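Periplasmic iron-binding protein (Synechocystis sp., PDB 2VOZ) binds ferric iron in the periplasm and probably hands it to an ABC transporter for import into the cell. Local coordinates at residues 66-71 / 97-102; 185-190 / 341-346; 208-213 / 228-233. One frame throughout, in Å; residues are numbered along the deposited sequence.

Contact 1. Residues 66-71 / 97-102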
ATOM      1  N   GLU B  66     -14.784 -14.459   9.870  1.00  9.16           N
ATOM      2  CA  GLU B  66     -15.100 -13.217  10.599  1.00 10.00           C
ATOM      3  C   GLU B  66     -16.298 -12.470  10.015  1.00 10.26           C
ATOM      4  O   GLU B  66     -17.112 -11.923  10.772  1.00 10.99           O
ATOM      5  CB  GLU B  66     -13.902 -12.263  10.654  1.00  9.82           C
ATOM      6  CG  GLU B  66     -12.720 -12.781  11.513  1.00  9.99           C
ATOM      7  CD  GLU B  66     -11.545 -11.807  11.412  1.00 12.36           C
ATOM      8  OE1 GLU B  66     -11.563 -10.803  12.162  1.00 12.45           O
ATOM      9  OE2 GLU B  66     -10.642 -12.046  10.562  1.00 13.53           O
ATOM     10  N   LEU B  67     -16.370 -12.401   8.694  1.00  9.92           N
ATOM     11  CA  LEU B  67     -17.496 -11.723   8.049  1.00 10.24           C
ATOM     12  C   LEU B  67     -18.780 -12.462   8.362  1.00  9.72           C
ATOM     13  O   LEU B  67     -19.814 -11.839   8.647  1.00  9.82           O
ATOM     14  CB  LEU B  67     -17.273 -11.677   6.543  1.00 10.61           C
ATOM     15  CG  LEU B  67     -16.192 -10.721   6.063  1.00 10.77           C
ATOM     16  CD1 LEU B  67     -16.035 -10.933   4.550  1.00 14.32           C
ATOM     17  CD2 LEU B  67     -16.570  -9.262   6.381  1.00 11.19           C
ATOM     18  N   ILE B  68     -18.747 -13.790   8.322  1.00  9.21           N
ATOM     19  CA  ILE B  68     -19.959 -14.539   8.624  1.00 11.17           C
ATOM     20  C   ILE B  68     -20.420 -14.194  10.049  1.00 11.44           C
ATOM     21  O   ILE B  68     -21.593 -13.932  10.314  1.00 11.25           O
ATOM     22  CB  ILE B  68     -19.730 -16.081   8.456  1.00 10.45           C
ATOM     23  CG1 ILE B  68     -19.492 -16.387   6.957  1.00 10.27           C
ATOM     24  CG2 ILE B  68     -20.920 -16.863   9.048  1.00 11.06           C
ATOM     25  CD1 ILE B  68     -18.977 -17.836   6.659  1.00 12.12           C
ATOM     26  N   GLU B  69     -19.476 -14.176  10.982  1.00 11.23           N
ATOM     27  CA  GLU B  69     -19.788 -13.869  12.372  1.00 11.15           C
ATOM     28  C   GLU B  69     -20.233 -12.423  12.580  1.00 10.86           C
ATOM     29  O   GLU B  69     -21.084 -12.143  13.428  1.00 12.88           O
ATOM     30  CB  GLU B  69     -18.566 -14.154  13.218  1.00 11.68           C
ATOM     31  CG  GLU B  69     -18.270 -15.650  13.209  1.00 11.66           C
ATOM     32  CD  GLU B  69     -17.031 -15.989  13.949  1.00 14.59           C
ATOM     33  OE1 GLU B  69     -16.369 -15.059  14.478  1.00 13.62           O
ATOM     34  OE2 GLU B  69     -16.725 -17.197  14.001  1.00 14.64           O
ATOM     35  N   ARG B  70     -19.657 -11.521  11.809  1.00 10.35           N
ATOM     36  CA  ARG B  70     -20.067 -10.118  11.900  1.00 10.41           C
ATOM     37  C   ARG B  70     -21.521 -10.026  11.487  1.00 11.02           C
ATOM     38  O   ARG B  70     -22.298  -9.348  12.154  1.00 12.64           O
ATOM     39  CB  ARG B  70     -19.209  -9.220  11.036  1.00  9.53           C
ATOM     40  CG  ARG B  70     -19.750  -7.812  10.941  1.00  9.72           C
ATOM     41  CD  ARG B  70     -18.796  -6.916  10.191  1.00 11.31           C
ATOM     42  NE  ARG B  70     -19.433  -5.646   9.851  1.00 13.99           N
ATOM     43  CZ  ARG B  70     -18.789  -4.509   9.635  1.00 14.95           C
ATOM     44  NH1 ARG B  70     -17.465  -4.440   9.748  1.00 14.18           N
ATOM     45  NH2 ARG B  70     -19.479  -3.436   9.313  1.00 15.61           N
ATOM     46  N   ILE B  71     -21.863 -10.644  10.359  1.00  9.90           N
ATOM     47  CA  ILE B  71     -23.260 -10.585   9.878  1.00 10.69           C
ATOM     48  C   ILE B  71     -24.238 -11.227  10.871  1.00 11.04           C
ATOM     49  O   ILE B  71     -25.299 -10.686  11.154  1.00 10.36           O
ATOM     50  CB  ILE B  71     -23.392 -11.214   8.463  1.00 11.08           C
ATOM     51  CG1 ILE B  71     -22.539 -10.436   7.444  1.00 11.67           C
ATOM     52  CG2 ILE B  71     -24.870 -11.276   8.036  1.00 14.38           C
ATOM     53  CD1 ILE B  71     -22.228 -11.281   6.178  1.00 12.28           C
ATOM     54  N   ALA B  97     -25.611 -20.610   8.146  1.00 17.80           N
ATOM     55  CA  ALA B  97     -25.969 -19.546   9.091  1.00 16.53           C
ATOM     56  C   ALA B  97     -27.248 -18.795   8.636  1.00 15.99           C
ATOM     57  O   ALA B  97     -27.729 -17.849   9.297  1.00 16.36           O
ATOM     58  CB  ALA B  97     -24.825 -18.604   9.233  1.00 16.57           C
ATOM     59  N   GLY B  98     -27.780 -19.210   7.491  1.00 14.73           N
ATOM     60  CA  GLY B  98     -29.022 -18.632   6.975  1.00 14.77           C
ATOM     61  C   GLY B  98     -28.858 -17.210   6.485  1.00 13.83           C
ATOM     62  O   GLY B  98     -29.793 -16.402   6.571  1.00 15.27           O
ATOM     63  N   LEU B  99     -27.688 -16.909   5.908  1.00 12.20           N
ATOM     64  CA  LEU B  99     -27.354 -15.514   5.608  1.00 11.75           C
ATOM     65  C   LEU B  99     -27.890 -15.010   4.273  1.00 10.73           C
ATOM     66  O   LEU B  99     -28.008 -13.797   4.087  1.00 10.03           O
ATOM     67  CB  LEU B  99     -25.833 -15.293   5.661  1.00 11.62           C
ATOM     68  CG  LEU B  99     -25.233 -15.446   7.076  1.00 12.95           C
ATOM     69  CD1 LEU B  99     -23.830 -14.886   7.099  1.00 14.37           C
ATOM     70  CD2 LEU B  99     -26.095 -14.753   8.135  1.00 14.57           C
ATOM     71  N   PHE B 100     -28.136 -15.934   3.339  1.00 10.59           N
ATOM     72  CA  PHE B 100     -28.496 -15.585   1.956  1.00 10.55           C
ATOM     73  C   PHE B 100     -29.991 -15.667   1.700  1.00 11.47           C
ATOM     74  O   PHE B 100     -30.701 -16.502   2.280  1.00 12.51           O
ATOM     75  CB  PHE B 100     -27.796 -16.513   0.946  1.00 11.01           C
ATOM     76  CG  PHE B 100     -26.290 -16.343   0.888  1.00 10.47           C
ATOM     77  CD1 PHE B 100     -25.467 -17.445   1.064  1.00  9.82           C
ATOM     78  CD2 PHE B 100     -25.719 -15.104   0.595  1.00  9.34           C
ATOM     79  CE1 PHE B 100     -24.053 -17.330   1.010  1.00 10.51           C
ATOM     80  CE2 PHE B 100     -24.282 -14.954   0.562  1.00  8.72           C
ATOM     81  CZ  PHE B 100     -23.477 -16.093   0.765  1.00  7.88           C
ATOM     82  N   GLN B 101     -30.455 -14.779   0.825  1.00 12.20           N
ATOM     83  CA  GLN B 101     -31.771 -14.960   0.206  1.00 12.83           C
ATOM     84  C   GLN B 101     -31.605 -15.428  -1.230  1.00 13.01           C
ATOM     85  O   GLN B 101     -30.676 -15.012  -1.925  1.00 11.55           O
ATOM     86  CB  GLN B 101     -32.592 -13.679   0.221  1.00 12.96           C
ATOM     87  CG  GLN B 101     -31.978 -12.453  -0.449  1.00 12.11           C
ATOM     88  CD  GLN B 101     -32.900 -11.258  -0.425  1.00 14.87           C
ATOM     89  OE1 GLN B 101     -34.016 -11.301  -0.986  1.00 16.80           O
ATOM     90  NE2 GLN B 101     -32.443 -10.177   0.189  1.00 12.10           N
ATOM     91  N   PRO B 102     -32.559 -16.221  -1.703  1.00 13.00           N
ATOM     92  CA  PRO B 102     -32.485 -16.602  -3.117  1.00 13.68           C
ATOM     93  C   PRO B 102     -32.820 -15.445  -4.042  1.00 14.42           C
ATOM     94  O   PRO B 102     -33.665 -14.592  -3.733  1.00 14.90           O
ATOM     95  CB  PRO B 102     -33.519 -17.726  -3.245  1.00 13.92           C
ATOM     96  CG  PRO B 102     -34.538 -17.437  -2.135  1.00 14.42           C
ATOM     97  CD  PRO B 102     -33.722 -16.805  -1.003  1.00 13.62           C
TER
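Ile68 and Ile71, one turn apart on the helix 64-74, lie beside the turn that closes the helix 88-96, and the two backbones stay well separated: CA of Ile68 lies 7.8 Å from CA of Ala97, and CA of Ile71 lies 7.7 Å from CA of Leu99. Between these points the 97-102 backbone reverses at Gly98, whose positive phi of 71° belongs to a Schellman motif ending the helix. The turn sets Ala97 and Leu99 beside each other, both with CB directed at the helix 64-74. Leu99 does most of the work. Its two methyls divide the task: CD2 rests 3.7 Å from CG2 of Ile71, while CD1 sits 3.9 Å from CB of Ile71 and also approaches Ile68, at 4.0 Å from its CG2. Both isoleucines present CG2; a chi1 of -62° in Ile71 places CG2 anti to the backbone N and sends it onto the leucine. A looser touch joins CG2 of Ile68 to CB of Ala97, at 4.3 Å. The contact is wholly apolar, and Leu99 also touches Leu269. Elsewhere on the same helix, Glu69 and Arg70 form salt bridges with Arg199 and Asp235 of the second subunit. Ile71 also touches Tyr39 and Leu83 on the parallel strands 35-40 and 82-86. The helix 64-74 thus lies in the beta-alpha-beta crossover from strand 56-61 to strand 82-86, packed against the exit of the next helix, an arrangement of the alpha/beta lobe of type II periplasmic binding proteins.

Contact 2. Residues 185-190 / 341-346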
ATOM      1  N   GLU B 185     -15.707 -45.616  -0.101  1.00 10.86           N
ATOM      2  CA  GLU B 185     -14.635 -45.433  -1.090  1.00 10.87           C
ATOM      3  C   GLU B 185     -13.735 -44.247  -0.773  1.00  9.98           C
ATOM      4  O   GLU B 185     -12.499 -44.340  -0.871  1.00  9.70           O
ATOM      5  CB  GLU B 185     -15.192 -45.315  -2.507  1.00 10.23           C
ATOM      6  CG  GLU B 185     -15.693 -46.629  -3.043  1.00 14.59           C
ATOM      7  N   THR B 186     -14.351 -43.148  -0.352  1.00 10.79           N
ATOM      8  CA  THR B 186     -13.552 -41.965  -0.083  1.00 10.81           C
ATOM      9  C   THR B 186     -12.654 -42.179   1.151  1.00 10.33           C
ATOM     10  O   THR B 186     -11.497 -41.745   1.196  1.00 10.75           O
ATOM     11  CB  THR B 186     -14.427 -40.717   0.044  1.00 11.32           C
ATOM     12  OG1 THR B 186     -15.102 -40.523  -1.218  1.00 10.68           O
ATOM     13  CG2 THR B 186     -13.509 -39.486   0.332  1.00 13.12           C
ATOM     14  N   ARG B 187     -13.202 -42.842   2.168  1.00 10.80           N
ATOM     15  CA  ARG B 187     -12.434 -43.175   3.359  1.00 11.98           C
ATOM     16  C   ARG B 187     -11.200 -44.009   2.990  1.00 12.01           C
ATOM     17  O   ARG B 187     -10.104 -43.752   3.479  1.00 12.48           O
ATOM     18  CB  ARG B 187     -13.320 -43.926   4.352  1.00 11.31           C
ATOM     19  CG  ARG B 187     -12.630 -44.163   5.655  1.00 14.10           C
ATOM     20  CD  ARG B 187     -13.602 -44.887   6.601  1.00 18.07           C
ATOM     21  NE  ARG B 187     -12.857 -45.444   7.721  1.00 24.48           N
ATOM     22  CZ  ARG B 187     -12.175 -46.590   7.659  1.00 25.87           C
ATOM     23  NH1 ARG B 187     -11.518 -47.022   8.731  1.00 29.71           N
ATOM     24  NH2 ARG B 187     -12.169 -47.324   6.527  1.00 29.52           N
ATOM     25  N   ARG B 188     -11.379 -44.982   2.104  1.00 12.32           N
ATOM     26  CA  ARG B 188     -10.278 -45.842   1.706  1.00 12.25           C
ATOM     27  C   ARG B 188      -9.205 -45.013   0.956  1.00 10.77           C
ATOM     28  O   ARG B 188      -7.997 -45.168   1.195  1.00 11.44           O
ATOM     29  CB  ARG B 188     -10.821 -46.977   0.843  1.00 13.46           C
ATOM     30  CG  ARG B 188      -9.736 -47.912   0.346  1.00 15.92           C
ATOM     31  CD  ARG B 188     -10.297 -49.305   0.235  1.00 19.81           C
ATOM     32  NE  ARG B 188      -9.366 -50.325  -0.264  1.00 20.79           N
ATOM     33  CZ  ARG B 188      -8.561 -51.091   0.483  1.00 24.06           C
ATOM     34  NH1 ARG B 188      -8.464 -50.950   1.816  1.00 20.35           N
ATOM     35  NH2 ARG B 188      -7.822 -52.012  -0.126  1.00 24.84           N
ATOM     36  N   TRP B 189      -9.660 -44.112   0.090  1.00 10.57           N
ATOM     37  CA  TRP B 189      -8.756 -43.200  -0.635  1.00  9.59           C
ATOM     38  C   TRP B 189      -7.989 -42.329   0.363  1.00  9.67           C
ATOM     39  O   TRP B 189      -6.766 -42.233   0.256  1.00  9.52           O
ATOM     40  CB  TRP B 189      -9.532 -42.310  -1.615  1.00 10.31           C
ATOM     41  CG  TRP B 189      -8.681 -41.164  -2.136  1.00  9.44           C
ATOM     42  CD1 TRP B 189      -7.628 -41.246  -3.005  1.00 12.95           C
ATOM     43  CD2 TRP B 189      -8.870 -39.780  -1.856  1.00 10.80           C
ATOM     44  NE1 TRP B 189      -7.115 -39.980  -3.258  1.00 12.06           N
ATOM     45  CE2 TRP B 189      -7.867 -39.062  -2.568  1.00 10.00           C
ATOM     46  CE3 TRP B 189      -9.779 -39.067  -1.061  1.00 10.71           C
ATOM     47  CZ2 TRP B 189      -7.755 -37.654  -2.512  1.00 10.43           C
ATOM     48  CZ3 TRP B 189      -9.669 -37.665  -1.003  1.00 12.14           C
ATOM     49  CH2 TRP B 189      -8.666 -36.975  -1.747  1.00 11.64           C
ATOM     50  N   LEU B 190      -8.693 -41.723   1.339  1.00  9.02           N
ATOM     51  CA  LEU B 190      -8.018 -40.873   2.348  1.00  9.30           C
ATOM     52  C   LEU B 190      -6.971 -41.678   3.115  1.00  9.09           C
ATOM     53  O   LEU B 190      -5.896 -41.191   3.399  1.00  8.89           O
ATOM     54  CB  LEU B 190      -9.003 -40.264   3.341  1.00  9.16           C
ATOM     55  CG  LEU B 190      -9.963 -39.206   2.785  1.00  9.86           C
ATOM     56  CD1 LEU B 190     -11.112 -38.986   3.730  1.00  9.77           C
ATOM     57  CD2 LEU B 190      -9.173 -37.907   2.478  1.00  8.85           C
ATOM     58  N   ASN B 341     -10.335 -36.363   9.723  1.00 11.52           N
ATOM     59  CA  ASN B 341      -9.821 -36.517  11.076  1.00 13.21           C
ATOM     60  C   ASN B 341      -9.783 -37.980  11.524  1.00 13.95           C
ATOM     61  O   ASN B 341      -8.802 -38.408  12.129  1.00 15.12           O
ATOM     62  CB  ASN B 341     -10.587 -35.608  12.025  1.00 14.41           C
ATOM     63  CG  ASN B 341     -10.079 -34.168  11.923  1.00 16.55           C
ATOM     64  OD1 ASN B 341      -9.083 -33.820  12.558  1.00 19.14           O
ATOM     65  ND2 ASN B 341     -10.711 -33.359  11.073  1.00 17.58           N
ATOM     66  N   GLU B 342     -10.804 -38.753  11.162  1.00 13.67           N
ATOM     67  CA  GLU B 342     -10.827 -40.170  11.499  0.50 14.12           C
ATOM     68  C   GLU B 342      -9.565 -40.883  10.996  1.00 14.28           C
ATOM     69  O   GLU B 342      -8.961 -41.685  11.722  1.00 14.17           O
ATOM     70  CB  GLU B 342     -12.072 -40.838  10.906  0.50 14.30           C
ATOM     71  CG  GLU B 342     -12.123 -42.345  11.129  0.50 18.36           C
ATOM     72  CD  GLU B 342     -12.649 -42.731  12.508  0.50 20.82           C
ATOM     73  OE1 GLU B 342     -13.067 -41.824  13.261  0.50 24.64           O
ATOM     74  OE2 GLU B 342     -12.654 -43.946  12.832  0.50 23.65           O
ATOM     75  N   VAL B 343      -9.163 -40.581   9.763  1.00 12.76           N
ATOM     76  CA  VAL B 343      -8.042 -41.270   9.144  1.00 13.03           C
ATOM     77  C   VAL B 343      -6.669 -40.694   9.536  1.00 12.84           C
ATOM     78  O   VAL B 343      -5.631 -41.191   9.077  1.00 14.79           O
ATOM     79  CB  VAL B 343      -8.181 -41.355   7.611  1.00 12.75           C
ATOM     80  CG1 VAL B 343      -9.546 -42.061   7.175  1.00 13.21           C
ATOM     81  CG2 VAL B 343      -7.972 -39.962   6.923  1.00 13.10           C
ATOM     82  N   GLY B 344      -6.661 -39.609  10.302  1.00 11.99           N
ATOM     83  CA  GLY B 344      -5.417 -39.006  10.769  1.00 13.05           C
ATOM     84  C   GLY B 344      -4.708 -38.021   9.850  1.00 12.66           C
ATOM     85  O   GLY B 344      -3.495 -37.847   9.962  1.00 14.61           O
ATOM     86  N   TRP B 345      -5.464 -37.349   8.991  1.00 13.33           N
ATOM     87  CA  TRP B 345      -4.937 -36.207   8.250  1.00 12.11           C
ATOM     88  C   TRP B 345      -4.944 -35.033   9.226  1.00 13.36           C
ATOM     89  O   TRP B 345      -6.017 -34.497   9.589  1.00 12.37           O
ATOM     90  CB  TRP B 345      -5.851 -35.944   7.040  1.00 11.85           C
ATOM     91  CG  TRP B 345      -5.409 -34.883   6.070  1.00 10.88           C
ATOM     92  CD1 TRP B 345      -4.619 -33.776   6.317  1.00  9.61           C
ATOM     93  CD2 TRP B 345      -5.855 -34.762   4.714  1.00  8.24           C
ATOM     94  NE1 TRP B 345      -4.528 -33.018   5.173  1.00 10.42           N
ATOM     95  CE2 TRP B 345      -5.280 -33.592   4.181  1.00  9.61           C
ATOM     96  CE3 TRP B 345      -6.700 -35.540   3.899  1.00 11.66           C
ATOM     97  CZ2 TRP B 345      -5.491 -33.181   2.852  1.00  9.99           C
ATOM     98  CZ3 TRP B 345      -6.901 -35.171   2.601  1.00 11.14           C
ATOM     99  CH2 TRP B 345      -6.321 -33.973   2.071  1.00 11.31           C
ATOM    100  N   GLN B 346      -3.753 -34.676   9.678  1.00 13.83           N
ATOM    101  CA  GLN B 346      -3.589 -33.613  10.679  1.00 15.63           C
ATOM    102  C   GLN B 346      -3.712 -32.214  10.094  1.00 16.28           C
ATOM    103  O   GLN B 346      -3.727 -32.006   8.882  1.00 15.58           O
ATOM    104  CB  GLN B 346      -2.227 -33.732  11.355  1.00 16.52           C
ATOM    105  CG  GLN B 346      -2.045 -34.957  12.159  1.00 18.82           C
ATOM    106  CD  GLN B 346      -0.797 -34.856  13.063  1.00 20.02           C
ATOM    107  OE1 GLN B 346       0.058 -33.947  12.934  1.00 23.15           O
ATOM    108  NE2 GLN B 346      -0.712 -35.773  13.971  1.00 21.39           N
ATOM    109  OXT GLN B 346      -3.774 -31.250  10.859  1.00 18.76           O
TER
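Val343 meets the helix 183-195 with both of its methyls. CG2 lies 3.7 Å from CB of Leu190, where the CA atoms of Leu190 and Val343, the nearest pair, are 6.8 Å apart. CG1 takes the neighbouring turn, 4.0 Å from CG of Arg187; the two side chains slide past each other in opposite directions, and the touch falls on the aliphatic stem of the arginine. Next comes Gly344, with a phi of 85°, where the helix 333-342 is closed by a Schellman motif; N of Gly344 is hydrogen-bonded to O of Asn341 at 3.1 Å. In this type II periplasmic binding protein fold the turn leads into the C-terminal tail, which packs on the helix 183-195. Trp345 follows, its CG anti to the backbone N (chi1 -174°), which brings the six-membered ring to Leu190. CD2 of the leucine meets the ring at its edge and in its plane, 3.6 Å from CZ3. The indole is fixed at its other end by NE1 bonding to O of Arg163, and it packs edge-to-face with Phe197; its side chain stays about 9 Å from that of Tyr169, a residue of the iron-binding site. The terminal residue, Gln346, pairs through its backbone with Ser165 and packs on Asn341 of the second subunit.

Contact 3. Residues 208-213 / 228-233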
ATOM      1  N   GLN B 208       3.678 -26.220   0.063  1.00  7.97           N
ATOM      2  CA  GLN B 208       3.767 -27.587  -0.506  1.00  7.47           C
ATOM      3  C   GLN B 208       4.562 -27.597  -1.823  1.00  8.23           C
ATOM      4  O   GLN B 208       5.334 -28.514  -2.114  1.00  8.97           O
ATOM      5  CB  GLN B 208       2.369 -28.180  -0.712  1.00  8.41           C
ATOM      6  CG  GLN B 208       1.415 -27.885   0.470  1.00  9.87           C
ATOM      7  CD  GLN B 208       2.026 -28.264   1.820  1.00 11.10           C
ATOM      8  OE1 GLN B 208       2.688 -29.304   1.947  1.00  9.67           O
ATOM      9  NE2 GLN B 208       1.764 -27.449   2.845  1.00 10.34           N
ATOM     10  N   ILE B 209       4.341 -26.576  -2.632  1.00  7.86           N
ATOM     11  CA  ILE B 209       5.055 -26.491  -3.930  1.00  8.13           C
ATOM     12  C   ILE B 209       6.545 -26.295  -3.625  1.00  8.91           C
ATOM     13  O   ILE B 209       7.405 -26.978  -4.209  1.00  9.69           O
ATOM     14  CB  ILE B 209       4.530 -25.311  -4.739  1.00  7.87           C
ATOM     15  CG1 ILE B 209       3.013 -25.473  -4.968  1.00  7.17           C
ATOM     16  CG2 ILE B 209       5.233 -25.211  -6.107  1.00  7.88           C
ATOM     17  CD1 ILE B 209       2.380 -24.261  -5.698  1.00 10.37           C
ATOM     18  N   ARG B 210       6.844 -25.398  -2.686  1.00  8.38           N
ATOM     19  CA  ARG B 210       8.249 -25.165  -2.330  1.00  8.56           C
ATOM     20  C   ARG B 210       8.909 -26.395  -1.729  1.00  8.75           C
ATOM     21  O   ARG B 210      10.112 -26.620  -1.936  1.00 10.62           O
ATOM     22  CB  ARG B 210       8.383 -23.990  -1.387  1.00  8.46           C
ATOM     23  CG  ARG B 210       8.029 -22.661  -2.055  1.00  8.09           C
ATOM     24  CD  ARG B 210       8.424 -21.532  -1.068  1.00  7.53           C
ATOM     25  NE  ARG B 210       7.876 -20.251  -1.476  1.00  8.79           N
ATOM     26  CZ  ARG B 210       8.449 -19.439  -2.371  1.00 10.60           C
ATOM     27  NH1 ARG B 210       9.603 -19.789  -2.968  1.00  8.01           N
ATOM     28  NH2 ARG B 210       7.862 -18.273  -2.681  1.00 10.63           N
ATOM     29  N   ALA B 211       8.107 -27.200  -1.028  1.00  9.25           N
ATOM     30  CA  ALA B 211       8.639 -28.408  -0.356  1.00  9.63           C
ATOM     31  C   ALA B 211       9.124 -29.418  -1.405  1.00  9.86           C
ATOM     32  O   ALA B 211      10.083 -30.150  -1.157  1.00 11.56           O
ATOM     33  CB  ALA B 211       7.584 -29.024   0.578  1.00  8.24           C
ATOM     34  N   ILE B 212       8.495 -29.423  -2.584  1.00 10.11           N
ATOM     35  CA  ILE B 212       8.954 -30.310  -3.672  1.00  9.38           C
ATOM     36  C   ILE B 212      10.322 -29.825  -4.089  1.00 11.01           C
ATOM     37  O   ILE B 212      11.239 -30.632  -4.235  1.00 11.08           O
ATOM     38  CB  ILE B 212       8.007 -30.284  -4.865  1.00  9.91           C
ATOM     39  CG1 ILE B 212       6.621 -30.800  -4.433  1.00  8.12           C
ATOM     40  CG2 ILE B 212       8.555 -31.176  -6.026  1.00  9.68           C
ATOM     41  CD1 ILE B 212       5.557 -30.679  -5.582  1.00 10.92           C
ATOM     42  N   ALA B 213      10.448 -28.510  -4.304  1.00 10.42           N
ATOM     43  CA  ALA B 213      11.746 -27.944  -4.741  1.00 11.99           C
ATOM     44  C   ALA B 213      12.864 -28.239  -3.762  1.00 13.49           C
ATOM     45  O   ALA B 213      14.011 -28.485  -4.198  1.00 14.30           O
ATOM     46  CB  ALA B 213      11.636 -26.423  -5.012  1.00 12.08           C
ATOM     47  N   ILE B 228       1.010 -19.762 -10.656  1.00  8.91           N
ATOM     48  CA  ILE B 228       1.041 -18.580 -11.536  1.00  9.05           C
ATOM     49  C   ILE B 228       1.753 -17.442 -10.823  1.00  9.21           C
ATOM     50  O   ILE B 228       2.551 -16.728 -11.444  1.00 10.36           O
ATOM     51  CB  ILE B 228      -0.369 -18.195 -12.060  1.00  8.77           C
ATOM     52  CG1 ILE B 228      -1.141 -19.420 -12.587  1.00  8.94           C
ATOM     53  CG2 ILE B 228      -0.234 -17.085 -13.133  1.00  9.04           C
ATOM     54  CD1 ILE B 228      -0.382 -20.204 -13.707  1.00  8.31           C
ATOM     55  N   ARG B 229       1.527 -17.282  -9.508  1.00  9.52           N
ATOM     56  CA  ARG B 229       2.244 -16.240  -8.744  1.00 10.21           C
ATOM     57  C   ARG B 229       3.724 -16.420  -8.848  1.00  9.68           C
ATOM     58  O   ARG B 229       4.432 -15.467  -9.070  1.00  9.71           O
ATOM     59  CB  ARG B 229       1.925 -16.281  -7.250  1.00 11.15           C
ATOM     60  CG  ARG B 229       0.568 -15.836  -6.948  1.00 12.87           C
ATOM     61  CD  ARG B 229       0.336 -15.847  -5.443  1.00 12.95           C
ATOM     62  NE  ARG B 229      -1.093 -15.749  -5.195  1.00 12.07           N
ATOM     63  CZ  ARG B 229      -1.643 -15.867  -3.993  1.00 12.73           C
ATOM     64  NH1 ARG B 229      -2.958 -15.790  -3.885  1.00 14.46           N
ATOM     65  NH2 ARG B 229      -0.875 -16.033  -2.906  1.00 13.25           N
ATOM     66  N   LEU B 230       4.181 -17.657  -8.650  1.00  8.76           N
ATOM     67  CA  LEU B 230       5.618 -17.963  -8.679  1.00  8.96           C
ATOM     68  C   LEU B 230       6.197 -17.658 -10.073  1.00  8.31           C
ATOM     69  O   LEU B 230       7.250 -17.031 -10.159  1.00  8.92           O
ATOM     70  CB  LEU B 230       5.874 -19.427  -8.309  1.00  8.38           C
ATOM     71  CG  LEU B 230       5.565 -19.743  -6.839  1.00  9.25           C
ATOM     72  CD1 LEU B 230       5.738 -21.270  -6.603  1.00 11.48           C
ATOM     73  CD2 LEU B 230       6.488 -18.952  -5.914  1.00 11.77           C
ATOM     74  N   GLN B 231       5.461 -18.013 -11.141  1.00  8.20           N
ATOM     75  CA  GLN B 231       5.917 -17.766 -12.514  1.00  8.62           C
ATOM     76  C   GLN B 231       6.101 -16.257 -12.755  1.00  9.24           C
ATOM     77  O   GLN B 231       7.039 -15.814 -13.445  1.00 10.36           O
ATOM     78  CB  GLN B 231       4.920 -18.349 -13.510  1.00  8.25           C
ATOM     79  CG  GLN B 231       4.936 -19.885 -13.587  1.00  9.10           C
ATOM     80  CD  GLN B 231       4.020 -20.357 -14.676  1.00  8.16           C
ATOM     81  OE1 GLN B 231       2.829 -20.602 -14.435  1.00  8.85           O
ATOM     82  NE2 GLN B 231       4.554 -20.460 -15.901  1.00 10.81           N
ATOM     83  N   LYS B 232       5.202 -15.466 -12.179  1.00  9.81           N
ATOM     84  CA  LYS B 232       5.212 -14.028 -12.401  1.00 10.90           C
ATOM     85  C   LYS B 232       6.233 -13.292 -11.494  1.00 12.66           C
ATOM     86  O   LYS B 232       6.588 -12.102 -11.730  1.00 13.14           O
ATOM     87  CB  LYS B 232       3.810 -13.499 -12.191  1.00 10.52           C
ATOM     88  CG  LYS B 232       2.893 -13.822 -13.357  1.00 11.73           C
ATOM     89  CD  LYS B 232       1.521 -13.239 -13.075  1.00 12.88           C
ATOM     90  CE  LYS B 232       0.582 -13.471 -14.246  1.00 14.42           C
ATOM     91  NZ  LYS B 232      -0.657 -12.708 -13.995  1.00 14.08           N
ATOM     92  N   SER B 233       6.707 -13.988 -10.473  1.00 12.81           N
ATOM     93  CA  SER B 233       7.586 -13.343  -9.483  1.00 14.60           C
ATOM     94  C   SER B 233       8.909 -12.903 -10.091  1.00 15.32           C
ATOM     95  O   SER B 233       9.483 -13.614 -10.897  1.00 16.44           O
ATOM     96  CB  SER B 233       7.870 -14.316  -8.335  1.00 13.66           C
ATOM     97  OG  SER B 233       8.788 -13.738  -7.416  1.00 13.30           O
TER
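The guanidinium group of Arg210, which lies against Leu230, is gripped by two carboxylates: NH2 forms a salt bridge with OD1 of Asp238, whose OD2 is in turn held by OG of Ser233, and NE forms one with OE1 of Glu66 in the second subunit. Arg210 belongs to the helix 205-213 and Leu230 to the helix 224-232, in one lobe of the type II periplasmic binding protein fold; the helix 224-232 itself carries Tyr225 and Tyr226 of the iron-binding site. Their backbones are far apart, the CA atoms of Ile209 and Leu230 being 9.8 Å from each other, and side chains fill the interval. Leu230 points into it and splits at its end. Its CD1 reaches CG2 of Ile209 at 4.0 Å, the two side chains sliding past each other in opposite directions. The side chain of Ile209 also lies about 4 Å from that of Tyr226. The arginine chain, extended from CG to NE, meets the leucine at a slant, and a chi4 of -84° turns the flat group broadside to the second leucine methyl. A charged group is thereby accommodated in a buried place, with hydrocarbon on its face and acids at its nitrogens; the two carboxylates probably offset its charge. The methyl concerned is CD2 of Leu230, which lies over one face of the guanidinium, 3.6 Å from NH2 of Arg210 and 4.1 Å from its CZ.

All three contacts join a helix to a helix or to the turn that ends one, and none is held by a polar bond between its segments. Contacts 1 and 3 are buried and lie on opposite sides of the chain's centre, their centres 34 Å apart; contact 2 is only partly buried. Contact 1 is purely aliphatic, contact 2 adds an indole edge and an arginine stem, and contact 3 sets a methyl against a paired guanidinium. Contacts 2 and 3 use consecutive helices, 183-195 and 205-213, and come within about 9 Å at their nearest atoms. Every contact also touches the second subunit, and contacts 1 and 2 each contain one Schellman turn, at Gly98 and Gly344.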